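Putative isochorismatase (Burkholderia xenovorans, PDB 3OQP) probably catalyses a hydrolysis reaction as a member of the isochorismatase family of cysteine hydrolases, which also includes the nicotinamidases. Local coordinates at residues L9-V14 with V51-N56; A40-R45 with S79-D84; L91-T96 with A124-H129; T113-M118 with E138-A143; T144-Y149 with E160-F165. All blocks are in the same frame, centred on the assembly; numbering follows the deposited sequence. Where two conformers were deposited one is given.

Contact 1 of 5, residues L9-V14 with V51-N56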
# COMPACT_ATOMS: atom_id res chain seq x y z
N LEU A 9 11.83 -3.81 16.09
CA LEU A 9 10.99 -2.63 16.04
C LEU A 9 11.63 -1.60 15.09
O LEU A 9 12.76 -1.16 15.32
CB LEU A 9 10.89 -2.03 17.45
CG LEU A 9 10.05 -0.77 17.55
CD1 LEU A 9 8.58 -1.10 17.33
CD2 LEU A 9 10.30 -0.06 18.92
N ILE A 10 10.89 -1.21 14.05
CA ILE A 10 11.40 -0.16 13.14
C ILE A 10 10.58 1.11 13.36
O ILE A 10 9.34 1.02 13.51
CB ILE A 10 11.33 -0.65 11.69
CG1 ILE A 10 12.11 0.29 10.77
CG2 ILE A 10 9.92 -0.88 11.19
CD1 ILE A 10 12.41 -0.30 9.39
N VAL A 11 11.26 2.21 13.56
CA VAL A 11 10.70 3.49 13.91
C VAL A 11 10.88 4.38 12.72
O VAL A 11 12.02 4.86 12.46
CB VAL A 11 11.43 4.05 15.16
CG1 VAL A 11 10.79 5.34 15.58
CG2 VAL A 11 11.31 3.01 16.31
N ILE A 12 9.87 4.57 11.88
CA ILE A 12 10.00 5.15 10.55
C ILE A 12 9.73 6.64 10.57
O ILE A 12 8.63 7.12 10.91
CB ILE A 12 9.04 4.47 9.55
CG1 ILE A 12 9.38 2.96 9.46
CG2 ILE A 12 9.18 5.12 8.19
CD1 ILE A 12 8.51 2.16 8.51
N ASP A 13 10.76 7.40 10.20
CA ASP A 13 10.65 8.83 9.89
C ASP A 13 9.97 9.65 10.98
O ASP A 13 9.14 10.53 10.69
CB ASP A 13 9.98 9.06 8.55
CG ASP A 13 10.70 8.39 7.38
OD1 ASP A 13 11.79 7.80 7.55
OD2 ASP A 13 10.15 8.46 6.23
N VAL A 14 10.38 9.45 12.23
CA VAL A 14 9.88 10.21 13.34
C VAL A 14 10.68 11.48 13.47
O VAL A 14 11.58 11.60 14.31
CB VAL A 14 9.71 9.32 14.62
CG1 VAL A 14 9.19 10.19 15.82
CG2 VAL A 14 8.79 8.09 14.39
N VAL A 51 16.03 -2.26 17.84
CA VAL A 51 15.36 -1.06 17.46
C VAL A 51 16.09 -0.43 16.29
O VAL A 51 17.32 -0.15 16.34
CB VAL A 51 15.34 -0.06 18.63
CG1 VAL A 51 14.74 1.31 18.18
CG2 VAL A 51 14.53 -0.66 19.79
N VAL A 52 15.39 -0.21 15.17
CA VAL A 52 15.96 0.35 13.93
C VAL A 52 15.32 1.69 13.66
O VAL A 52 14.07 1.77 13.64
CB VAL A 52 15.64 -0.56 12.71
CG1 VAL A 52 16.21 0.05 11.41
CG2 VAL A 52 16.12 -1.99 12.96
N ILE A 53 16.10 2.76 13.56
CA ILE A 53 15.62 4.08 13.25
C ILE A 53 15.81 4.35 11.75
O ILE A 53 16.87 4.12 11.20
CB ILE A 53 16.42 5.13 14.05
CG1 ILE A 53 16.27 4.91 15.55
CG2 ILE A 53 16.07 6.58 13.66
CD1 ILE A 53 14.90 4.84 16.06
N VAL A 54 14.78 4.91 11.12
CA VAL A 54 14.78 5.29 9.71
C VAL A 54 14.61 6.81 9.66
O VAL A 54 13.70 7.33 10.34
CB VAL A 54 13.67 4.61 8.94
CG1 VAL A 54 13.72 5.01 7.45
CG2 VAL A 54 13.74 3.06 9.15
N GLN A 55 15.42 7.48 8.84
CA GLN A 55 15.33 8.92 8.64
C GLN A 55 15.22 9.17 7.14
O GLN A 55 16.07 8.70 6.36
CB GLN A 55 16.55 9.60 9.27
CG GLN A 55 16.50 11.12 9.25
CD GLN A 55 17.67 11.76 10.02
OE1 GLN A 55 18.66 11.11 10.34
NE2 GLN A 55 17.47 13.00 10.44
N ASN A 56 14.26 10.00 6.75
CA ASN A 56 13.94 10.29 5.37
C ASN A 56 14.52 11.67 5.00
O ASN A 56 14.22 12.65 5.70
CB ASN A 56 12.43 10.28 5.16
CG ASN A 56 12.03 10.51 3.74
OD1 ASN A 56 11.98 9.56 2.96
ND2 ASN A 56 11.75 11.80 3.36
O HOH W 1 12.64 7.63 12.95
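The carboxylate of Asp13 and the carboxamide of Asn56 are the flat groups that meet here, and they do not stack: their planes stand 50° apart, and carbon atoms rather than the side-chain amide approach the carboxylate. Asp13 OD2 lies 3.1 Å from Asn56 CB, while Asp13 OD1 rests against the methyl Val54 CG1 at 3.4 Å. The polar ends are tied instead through Lys89, whose NZ makes a salt bridge with Asp13 OD2 and a hydrogen bond with Asn56 OD1. Together with the oxidised cysteine at position 122, this pairing is consistent with the Asp-Lys-Cys triad of the isochorismatase family. Behind the polar end, two parallel strands run in step, Leu9 beside Val51 through Ile12 beside Val54. Val11 N donates to Val52 O at 2.8 Å, almost straight onto the carbonyl, and Val54 N to Val11 O at 3.1 Å. The last rung is distorted: Asp13 N reaches Val54 O from 42° above the carbonyl plane, where the chain leaves the strand at Asp13. A water fills in there, donating to Val11 O and Val54 O and accepting from Val14 N. On one face Val54 CG2 touches Ile10 CG1 at 3.6 Å. On the other, the Ile53 chain stays beside its own backbone N (chi1 -60°) and bends again, bringing CD1 to 3.7 Å from Val11 CB. Helix 100-105 covers the face of Ile10 and Val52, helix 30-47 that of Val11 and Val51, and strand 111-115 continues the sheet beyond strand 7-12.

Contact 2 of 5, residues A40-R45 with S79-D84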
# COMPACT_ATOMS: atom_id res chain seq x y z
N ALA A 40 7.10 2.08 23.05
CA ALA A 40 7.51 0.90 22.29
C ALA A 40 9.04 0.75 22.23
O ALA A 40 9.55 -0.34 22.45
CB ALA A 40 6.95 0.96 20.86
N MSE A 41 9.73 1.88 22.05
CA MSE A 41 11.19 1.88 22.04
C MSE A 41 11.75 1.47 23.41
O MSE A 41 12.66 0.66 23.49
CB MSE A 41 11.74 3.26 21.67
CG MSE A 41 11.47 3.61 20.17
SE MSE A 41 12.07 5.30 19.72
CE MSE A 41 13.80 5.00 19.78
N ASP A 42 11.17 1.99 24.50
CA ASP A 42 11.66 1.67 25.83
C ASP A 42 11.40 0.22 26.16
O ASP A 42 12.22 -0.45 26.78
CB ASP A 42 11.02 2.58 26.85
CG ASP A 42 11.51 3.99 26.77
OD1 ASP A 42 12.56 4.27 26.15
OD2 ASP A 42 10.83 4.93 27.30
N ALA A 43 10.22 -0.27 25.78
CA ALA A 43 9.88 -1.66 25.99
C ALA A 43 10.79 -2.56 25.19
O ALA A 43 11.24 -3.60 25.70
CB ALA A 43 8.41 -1.90 25.63
N ALA A 44 11.03 -2.20 23.93
CA ALA A 44 11.92 -3.00 23.06
C ALA A 44 13.30 -3.11 23.68
O ALA A 44 13.88 -4.20 23.72
CB ALA A 44 12.02 -2.34 21.68
N ARG A 45 13.85 -1.99 24.15
CA ARG A 45 15.22 -1.99 24.70
C ARG A 45 15.27 -2.92 25.93
O ARG A 45 16.18 -3.71 26.08
CB ARG A 45 15.66 -0.58 24.98
CG ARG A 45 17.15 -0.48 25.44
CD ARG A 45 17.63 0.95 25.70
NE ARG A 45 19.06 0.95 26.06
CZ ARG A 45 19.73 1.98 26.59
NH1 ARG A 45 19.11 3.15 26.86
NH2 ARG A 45 21.03 1.86 26.87
N SER A 79 15.69 10.96 19.19
CA SER A 79 17.10 11.37 19.27
C SER A 79 17.67 11.22 20.68
O SER A 79 18.89 11.07 20.84
CB SER A 79 17.28 12.78 18.74
OG SER A 79 16.72 13.73 19.62
N GLU A 80 16.82 11.26 21.70
CA GLU A 80 17.33 11.11 23.05
C GLU A 80 17.32 9.66 23.54
O GLU A 80 17.62 9.40 24.72
CB GLU A 80 16.61 12.03 23.98
CG GLU A 80 16.71 13.50 23.53
CD GLU A 80 18.14 13.98 23.32
OE1 GLU A 80 18.93 13.85 24.29
OE2 GLU A 80 18.46 14.47 22.19
N ARG A 81 17.06 8.71 22.64
CA ARG A 81 17.06 7.30 22.99
C ARG A 81 18.12 6.51 22.24
O ARG A 81 18.59 6.95 21.18
CB ARG A 81 15.70 6.68 22.66
CG ARG A 81 14.61 7.08 23.67
CD ARG A 81 13.23 6.47 23.41
NE ARG A 81 12.39 6.61 24.59
CZ ARG A 81 11.90 7.75 25.02
NH1 ARG A 81 11.94 8.87 24.31
NH2 ARG A 81 11.21 7.73 26.14
N ALA A 82 18.46 5.35 22.79
CA ALA A 82 19.37 4.42 22.14
C ALA A 82 18.71 3.78 20.93
O ALA A 82 17.48 3.83 20.75
CB ALA A 82 19.80 3.35 23.11
N ARG A 83 19.53 3.19 20.08
CA ARG A 83 19.04 2.44 18.94
C ARG A 83 20.05 1.36 18.63
O ARG A 83 21.25 1.48 18.99
CB ARG A 83 18.86 3.32 17.69
CG ARG A 83 20.17 3.99 17.23
CD ARG A 83 19.95 4.80 16.00
NE ARG A 83 21.22 5.25 15.41
CZ ARG A 83 21.49 6.49 15.05
NH1 ARG A 83 20.60 7.49 15.21
NH2 ARG A 83 22.69 6.73 14.51
N ASP A 84 19.65 0.34 17.88
CA ASP A 84 20.62 -0.67 17.41
C ASP A 84 21.03 -0.58 15.98
O ASP A 84 22.09 -1.12 15.61
CB ASP A 84 20.01 -2.03 17.65
CG ASP A 84 19.64 -2.20 19.11
OD1 ASP A 84 20.53 -2.24 19.96
OD2 ASP A 84 18.45 -2.34 19.49
O HOH W 2 17.16 4.74 25.35
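Arg81 NE donates to Asp42 OD1 at 2.8 Å, and Arg81 NH2 to Asp42 OD2 at 3.1 Å, so the guanidinium holds the carboxylate side-on with one nitrogen for each oxygen. Both acceptors lie close to the guanidinium plane, yet the two flat groups are turned 35° against each other. OD1 is therefore met from above the carboxylate plane, whereas OD2 is met on its syn side. Arg81 NH1 bonds in turn to Val77 O, which further fixes the rotation of the group. The aliphatic part of the same side chain, extended from CG to NE, crosses Met41 obliquely, a selenomethionine in this crystal. The Met41 chain bends at its last torsion (chi3 71°), which brings CE to 3.8 Å from Arg81 CB. Met41 CB lies 3.9 Å from Arg81 CD. One turn further along the helix, Arg45 runs out extended beside the loop, its CG opposite the backbone N (chi1 -174°), and the methyl Ala82 CB sits over the centre of one guanidinium face, 3.7 Å from Arg45 CZ. A water accepts from Ala82 N at 2.9 Å and, more weakly, from Arg45 NH1. The polar groups lie at the protein surface, while Met41 is buried and also touches Leu9, Val11, Val51 and Ile53 of the sheet. The crossover helix 30-47 packed on a parallel sheet is characteristic of the layered alpha/beta fold; here the Asp42-Arg81 salt bridge also ties its outer flank to the loop leading into strand 85-89.

Contact 3 of 5, residues L91-T96 with A124-H129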
# COMPACT_ATOMS: atom_id res chain seq x y z
N LEU A 91 13.12 7.28 -0.47
CA LEU A 91 11.96 6.68 -1.07
C LEU A 91 11.03 6.26 0.06
O LEU A 91 11.48 6.16 1.18
CB LEU A 91 12.33 5.40 -1.86
CG LEU A 91 13.18 5.60 -3.10
CD1 LEU A 91 13.67 4.26 -3.61
CD2 LEU A 91 12.36 6.35 -4.14
N PRO A 92 9.74 6.00 -0.24
CA PRO A 92 8.84 5.55 0.82
C PRO A 92 9.29 4.31 1.58
O PRO A 92 9.36 4.33 2.82
CB PRO A 92 7.50 5.37 0.08
CG PRO A 92 7.64 6.35 -1.08
CD PRO A 92 9.05 6.28 -1.51
N SER A 93 9.74 3.29 0.85
CA SER A 93 10.14 2.06 1.51
C SER A 93 11.57 2.15 2.11
O SER A 93 12.51 2.61 1.48
CB SER A 93 10.17 0.91 0.52
OG SER A 93 10.73 -0.25 1.15
N ALA A 94 11.70 1.70 3.35
CA ALA A 94 12.96 1.63 4.07
C ALA A 94 13.84 0.48 3.58
O ALA A 94 15.02 0.44 3.91
CB ALA A 94 12.71 1.47 5.56
N PHE A 95 13.33 -0.39 2.70
CA PHE A 95 14.13 -1.48 2.15
C PHE A 95 14.89 -1.16 0.89
O PHE A 95 15.97 -1.69 0.71
CB PHE A 95 13.21 -2.68 1.85
CG PHE A 95 12.75 -3.46 3.07
CD1 PHE A 95 13.57 -4.42 3.63
CD2 PHE A 95 11.54 -3.23 3.65
CE1 PHE A 95 13.18 -5.15 4.73
CE2 PHE A 95 11.12 -3.96 4.79
CZ PHE A 95 11.91 -4.92 5.30
N THR A 96 14.28 -0.41 -0.01
CA THR A 96 14.85 -0.29 -1.36
C THR A 96 16.22 0.33 -1.41
O THR A 96 16.42 1.46 -1.06
CB THR A 96 13.93 0.49 -2.30
OG1 THR A 96 12.62 -0.09 -2.24
CG2 THR A 96 14.45 0.59 -3.75
N ALA A 124 3.31 1.88 4.90
CA ALA A 124 2.68 0.89 4.03
C ALA A 124 3.67 0.34 2.98
O ALA A 124 3.60 -0.87 2.68
CB ALA A 124 1.40 1.48 3.34
N SER A 125 4.52 1.21 2.42
CA SER A 125 5.51 0.78 1.44
C SER A 125 6.48 -0.22 2.03
O SER A 125 6.81 -1.26 1.43
CB SER A 125 6.22 2.00 0.87
OG SER A 125 5.37 2.80 0.07
N THR A 126 6.96 0.10 3.22
CA THR A 126 7.91 -0.72 3.91
C THR A 126 7.27 -2.08 4.23
O THR A 126 7.91 -3.16 4.02
CB THR A 126 8.41 -0.04 5.19
OG1 THR A 126 9.09 1.18 4.81
CG2 THR A 126 9.37 -0.89 5.99
N ILE A 127 6.02 -2.08 4.71
CA ILE A 127 5.29 -3.30 4.99
C ILE A 127 5.09 -4.15 3.73
O ILE A 127 5.26 -5.38 3.77
CB ILE A 127 3.94 -2.95 5.61
CG1 ILE A 127 4.22 -2.37 7.01
CG2 ILE A 127 3.00 -4.16 5.65
CD1 ILE A 127 2.94 -1.77 7.68
N ASN A 128 4.75 -3.53 2.60
CA ASN A 128 4.51 -4.26 1.36
C ASN A 128 5.76 -5.03 0.96
O ASN A 128 5.69 -6.23 0.63
CB ASN A 128 4.14 -3.30 0.21
CG ASN A 128 3.87 -4.06 -1.11
OD1 ASN A 128 3.01 -4.88 -1.08
ND2 ASN A 128 4.61 -3.79 -2.24
N HIS A 129 6.93 -4.39 1.05
CA HIS A 129 8.18 -5.05 0.75
C HIS A 129 8.42 -6.20 1.73
O HIS A 129 8.80 -7.31 1.34
CB HIS A 129 9.34 -4.06 0.75
CG HIS A 129 9.49 -3.32 -0.54
ND1 HIS A 129 9.90 -2.01 -0.61
CD2 HIS A 129 9.39 -3.75 -1.82
CE1 HIS A 129 9.99 -1.65 -1.87
NE2 HIS A 129 9.71 -2.68 -2.64
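Ser93 OG comes up to the edge of the His129 imidazole, near the ring plane, and lies 2.6 Å from His129 ND1 in a short hydrogen bond for which either atom could be the donor. Thr96 OG1 approaches the same ring obliquely, 3.1 Å from His129 CE1. Ser93 reaches the histidine because its OG points opposite its own backbone N (chi1 173°), and from there it also accepts from Phe95 N at 3.0 Å. That bond makes an ST turn within the loop between strand 85-89 and helix 100-105. Next along, Phe95 lies across Thr126 at about a right angle, presenting its edge to the helix: Phe95 CE2 is 3.4 Å from Thr126 O and 3.7 Å from Thr126 CG2. Phe95 and His129 run past each other in opposite directions, with Phe95 CD2 3.7 Å from His129 CB. The other branch of Thr126, OG1, receives Ala94 N at 3.0 Å, nearly straight, and it is also bonded to the backbone O of the modified residue at position 122. His129 meets His129 and His132 of the second subunit, and Ser93 N bonds to that His132.

Contact 4 of 5, residues T113-M118 with E138-A143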
# COMPACT_ATOMS: atom_id res chain seq x y z
N THR A 113 8.07 -5.15 13.40
CA THR A 113 7.02 -4.36 14.07
C THR A 113 7.21 -2.89 13.65
O THR A 113 8.25 -2.25 13.90
CB THR A 113 7.15 -4.46 15.58
OG1 THR A 113 7.17 -5.84 15.98
CG2 THR A 113 5.95 -3.77 16.31
N VAL A 114 6.19 -2.32 13.00
CA VAL A 114 6.26 -1.01 12.37
C VAL A 114 5.57 0.05 13.23
O VAL A 114 4.41 -0.09 13.67
CB VAL A 114 5.60 -1.06 11.00
CG1 VAL A 114 5.51 0.34 10.35
CG2 VAL A 114 6.39 -2.01 10.11
N THR A 115 6.31 1.14 13.45
CA THR A 115 5.84 2.36 14.06
C THR A 115 6.40 3.54 13.21
O THR A 115 7.33 3.37 12.39
CB THR A 115 6.34 2.51 15.52
OG1 THR A 115 7.78 2.62 15.53
CG2 THR A 115 5.83 1.36 16.38
N GLY A 116 5.85 4.69 13.45
CA GLY A 116 6.26 5.90 12.80
C GLY A 116 5.31 6.28 11.66
O GLY A 116 4.17 5.83 11.60
N TYR A 117 5.79 7.18 10.83
CA TYR A 117 4.96 7.92 9.90
C TYR A 117 5.48 7.86 8.47
O TYR A 117 6.68 7.77 8.24
CB TYR A 117 4.95 9.41 10.30
CG TYR A 117 4.64 9.67 11.78
CD1 TYR A 117 3.46 9.24 12.36
CD2 TYR A 117 5.58 10.27 12.59
CE1 TYR A 117 3.23 9.47 13.74
CE2 TYR A 117 5.35 10.54 13.94
CZ TYR A 117 4.16 10.13 14.52
OH TYR A 117 4.00 10.35 15.89
N MSE A 118 4.61 8.01 7.46
CA MSE A 118 3.17 8.03 7.60
C MSE A 118 2.61 6.63 7.34
O MSE A 118 3.12 5.85 6.54
CB MSE A 118 2.50 8.92 6.60
CG MSE A 118 2.94 10.35 6.81
SE MSE A 118 2.22 11.66 5.45
CE MSE A 118 3.34 11.19 4.10
N GLU A 138 3.96 -6.62 11.96
CA GLU A 138 3.04 -6.07 12.94
C GLU A 138 2.99 -4.56 12.72
O GLU A 138 3.99 -3.92 12.31
CB GLU A 138 3.53 -6.40 14.35
CG GLU A 138 3.58 -7.91 14.59
CD GLU A 138 4.23 -8.33 15.87
OE1 GLU A 138 5.15 -7.64 16.34
OE2 GLU A 138 3.84 -9.42 16.38
N PHE A 139 1.82 -3.96 12.98
CA PHE A 139 1.61 -2.50 12.78
C PHE A 139 0.92 -1.97 14.01
O PHE A 139 -0.17 -2.47 14.37
CB PHE A 139 0.75 -2.28 11.53
CG PHE A 139 0.37 -0.85 11.27
CD1 PHE A 139 1.25 0.02 10.68
CD2 PHE A 139 -0.90 -0.39 11.59
CE1 PHE A 139 0.84 1.30 10.43
CE2 PHE A 139 -1.24 0.95 11.30
CZ PHE A 139 -0.37 1.77 10.77
N LEU A 140 1.57 -1.02 14.70
CA LEU A 140 1.05 -0.45 15.91
C LEU A 140 0.17 0.77 15.57
O LEU A 140 0.69 1.85 15.25
CB LEU A 140 2.16 -0.13 16.91
CG LEU A 140 3.04 -1.34 17.23
CD1 LEU A 140 4.02 -1.04 18.38
CD2 LEU A 140 2.26 -2.65 17.44
N HIS A 141 -1.16 0.58 15.63
CA HIS A 141 -2.09 1.55 15.06
C HIS A 141 -2.07 2.88 15.85
O HIS A 141 -2.58 3.89 15.38
CB HIS A 141 -3.49 1.00 14.93
CG HIS A 141 -4.10 0.66 16.23
ND1 HIS A 141 -4.47 1.62 17.13
CD2 HIS A 141 -4.37 -0.54 16.77
CE1 HIS A 141 -5.05 1.00 18.15
NE2 HIS A 141 -4.95 -0.31 17.98
N ASP A 142 -1.56 2.86 17.07
CA ASP A 142 -1.55 4.03 17.95
C ASP A 142 -0.16 4.65 18.07
O ASP A 142 0.04 5.60 18.84
CB ASP A 142 -2.18 3.65 19.29
CG ASP A 142 -1.39 2.59 20.03
OD1 ASP A 142 -0.35 2.16 19.57
OD2 ASP A 142 -1.93 2.16 21.08
N ALA A 143 0.82 4.14 17.27
CA ALA A 143 2.19 4.61 17.20
C ALA A 143 2.58 4.95 15.78
O ALA A 143 3.77 4.99 15.45
CB ALA A 143 3.11 3.58 17.82
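Thr113 to Thr115 and Glu138 to Leu140 are neighbouring parallel strands at the heart of the sheet, joined through helix 124-132 in a beta-alpha-beta crossover. The strands are closely knit. Val114 N donates to Glu138 O at 2.8 Å, and Leu140 N returns a bond of 3.2 Å to Val114 O, virtually straight at 177°. At the start of the pairing, Thr113 OG1 donates to Glu138 OE1 at 2.7 Å, and OE1 receives it on its anti lone pair, away from the other oxygen. Glu138 OE2 forms a salt bridge with Arg7, so both oxygens of the buried acid have partners, which probably favours its negative charge. On the same face of the sheet, aliphatic groups mesh: the branch carbon Leu140 CG rests on the methyl Thr113 CG2 at 3.9 Å, and Leu140 CD1 on Thr115 CG2 at 3.6 Å. Thr115 presents that methyl because its OG1 sits between the backbone N and the carbonyl carbon (chi1 65°) and bonds to Ile10 O of the next strand. The opposite face is looser, with Val114 CG1 at the edge of the Phe139 ring, 4.3 Å from Phe139 CD1. Beyond Leu140 the chains part. A type I turn from Leu140 to Ala143 carries the partly exposed His141 and Asp142 away from the strand, while Gly116 and Tyr117 lead off toward a cis peptide before Met118. One bond bridges the parting: Gly116 N points into Ala143 O, in the carbonyl plane, at 2.9 Å.

Contact 5 of 5, residues T144-Y149 with E160-F165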
# COMPACT_ATOMS: atom_id res chain seq x y z
N THR A 144 1.59 5.31 15.01
CA THR A 144 1.66 5.62 13.59
C THR A 144 0.71 6.78 13.28
O THR A 144 0.10 7.32 14.19
CB THR A 144 1.36 4.39 12.75
OG1 THR A 144 0.09 3.84 13.15
CG2 THR A 144 2.44 3.31 12.95
N GLY A 145 0.51 7.16 12.04
CA GLY A 145 -0.48 8.18 11.72
C GLY A 145 -0.42 8.74 10.32
O GLY A 145 0.58 8.48 9.57
N SER A 146 -1.45 9.51 9.99
CA SER A 146 -1.67 10.07 8.67
C SER A 146 -1.97 11.56 8.73
O SER A 146 -2.09 12.15 9.82
CB SER A 146 -2.84 9.35 7.94
OG SER A 146 -2.55 7.98 7.71
N VAL A 147 -2.01 12.14 7.54
CA VAL A 147 -2.33 13.55 7.29
C VAL A 147 -3.52 13.49 6.30
O VAL A 147 -3.69 12.51 5.61
CB VAL A 147 -1.15 14.34 6.65
CG1 VAL A 147 0.08 14.18 7.53
CG2 VAL A 147 -0.87 13.92 5.20
N PRO A 148 -4.33 14.56 6.20
CA PRO A 148 -5.40 14.60 5.18
C PRO A 148 -4.80 14.99 3.81
O PRO A 148 -3.76 15.67 3.73
CB PRO A 148 -6.35 15.67 5.71
CG PRO A 148 -5.40 16.64 6.35
CD PRO A 148 -4.39 15.73 7.08
N TYR A 149 -5.45 14.56 2.74
CA TYR A 149 -5.02 14.86 1.39
C TYR A 149 -6.27 15.26 0.55
O TYR A 149 -7.36 14.67 0.69
CB TYR A 149 -4.48 13.62 0.67
CG TYR A 149 -3.11 13.13 1.07
CD1 TYR A 149 -2.12 13.95 1.51
CD2 TYR A 149 -2.77 11.82 0.81
CE1 TYR A 149 -0.84 13.47 1.78
CE2 TYR A 149 -1.48 11.32 1.07
CZ TYR A 149 -0.52 12.15 1.56
OH TYR A 149 0.72 11.64 1.86
N GLU A 160 -9.78 8.93 7.95
CA GLU A 160 -10.24 7.96 6.95
C GLU A 160 -9.02 7.20 6.40
O GLU A 160 -9.03 5.99 6.23
CB GLU A 160 -10.97 8.62 5.78
CG GLU A 160 -12.35 9.08 6.02
CD GLU A 160 -12.94 9.82 4.84
OE1 GLU A 160 -12.22 10.68 4.23
OE2 GLU A 160 -14.13 9.58 4.55
N ILE A 161 -7.95 7.93 6.10
CA ILE A 161 -6.74 7.29 5.54
C ILE A 161 -6.19 6.27 6.56
O ILE A 161 -5.87 5.15 6.19
CB ILE A 161 -5.68 8.31 5.10
CG1 ILE A 161 -6.23 9.17 3.97
CG2 ILE A 161 -4.36 7.59 4.72
CD1 ILE A 161 -5.35 10.30 3.53
N HIS A 162 -5.97 6.68 7.79
CA HIS A 162 -5.40 5.83 8.79
C HIS A 162 -6.24 4.62 9.08
O HIS A 162 -5.73 3.51 9.20
CB HIS A 162 -5.10 6.63 10.06
CG HIS A 162 -4.44 5.84 11.14
ND1 HIS A 162 -3.09 5.53 11.14
CD2 HIS A 162 -4.96 5.33 12.27
CE1 HIS A 162 -2.83 4.87 12.26
NE2 HIS A 162 -3.93 4.74 12.96
N ARG A 163 -7.54 4.84 9.18
CA ARG A 163 -8.48 3.74 9.39
C ARG A 163 -8.49 2.74 8.24
O ARG A 163 -8.45 1.51 8.45
CB ARG A 163 -9.88 4.23 9.71
CG ARG A 163 -10.92 3.14 9.86
CD ARG A 163 -12.25 3.53 10.51
NE ARG A 163 -12.72 4.79 9.93
CZ ARG A 163 -13.39 4.92 8.79
NH1 ARG A 163 -13.79 3.87 8.11
NH2 ARG A 163 -13.68 6.12 8.34
N VAL A 164 -8.68 3.24 7.04
CA VAL A 164 -8.65 2.40 5.85
C VAL A 164 -7.40 1.54 5.85
O VAL A 164 -7.44 0.37 5.63
CB VAL A 164 -8.87 3.19 4.56
CG1 VAL A 164 -8.34 2.40 3.36
CG2 VAL A 164 -10.36 3.53 4.37
N PHE A 165 -6.23 2.18 6.00
CA PHE A 165 -4.99 1.43 5.96
C PHE A 165 -4.91 0.44 7.11
O PHE A 165 -4.47 -0.70 6.90
CB PHE A 165 -3.75 2.36 5.86
CG PHE A 165 -3.38 2.71 4.45
CD1 PHE A 165 -4.08 3.67 3.76
CD2 PHE A 165 -2.33 2.04 3.84
CE1 PHE A 165 -3.77 3.96 2.47
CE2 PHE A 165 -2.00 2.36 2.55
CZ PHE A 165 -2.73 3.30 1.87
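His162 throws its ring toward the loop with CG opposite the backbone N (chi1 -178°), and Thr144 OG1 stands between its own N and carbonyl carbon (chi1 54°), beside the ring and bonded to Leu140 O. The two side chains cross at about a right angle, and Thr144 OG1 lies in the imidazole plane at its edge, 3.2 Å from His162 CE1. No hydrogen bond joins the segments; both polar groups are satisfied by others. His162 ND1 bonds to Thr119 OG1 and His162 NE2 to His141 O, which between them fix the rotation of the ring. Gly145 CA passes the ring obliquely, 3.8 Å from His162 ND1, at backbone angles that call for glycine. Ser146 OG sits near the base of the histidine, 3.7 Å from His162 CB, and also touches Ile161 CG2 at 3.5 Å. Its polar partner is His120, whose other ring nitrogen bonds to Tyr149 OH. The far end of Ile161 serves two neighbours: CD1 meets Tyr149 CD2 at 4.0 Å and lies 3.5 Å from Val147 O, a buried carbonyl oxygen with no hydrogen-bonding partner. This is loop-on-helix packing around a doubly anchored histidine: the chain running from the short strand 144-145 to strand 149-151, after the central sheet, lies across the start of helix 158-173, which also faces the second subunit, where Phe165 stacks on its counterpart.

Contacts 1 and 4 belong to the same parallel sheet: strands 7-12 and 111-115 are neighbours in its middle, and the two centres lie about 10 Å apart. Contact 2 fastens the flank of helix 30-47, the crossover linking the two strands of contact 1, so its segments alternate with those of contact 1 along the chain. Contacts 3 and 4 interlock likewise, helix 124-132 lying between strands 111-115 and 136-140. Contact 5 follows contact 4, about 12 Å away; its centre is about 25 Å from that of contact 2, across the chain's centre. Contacts 3 and 5, and contact 4 at Met118, touch the second subunit; the sheet thus lies between contact 2 and the interface.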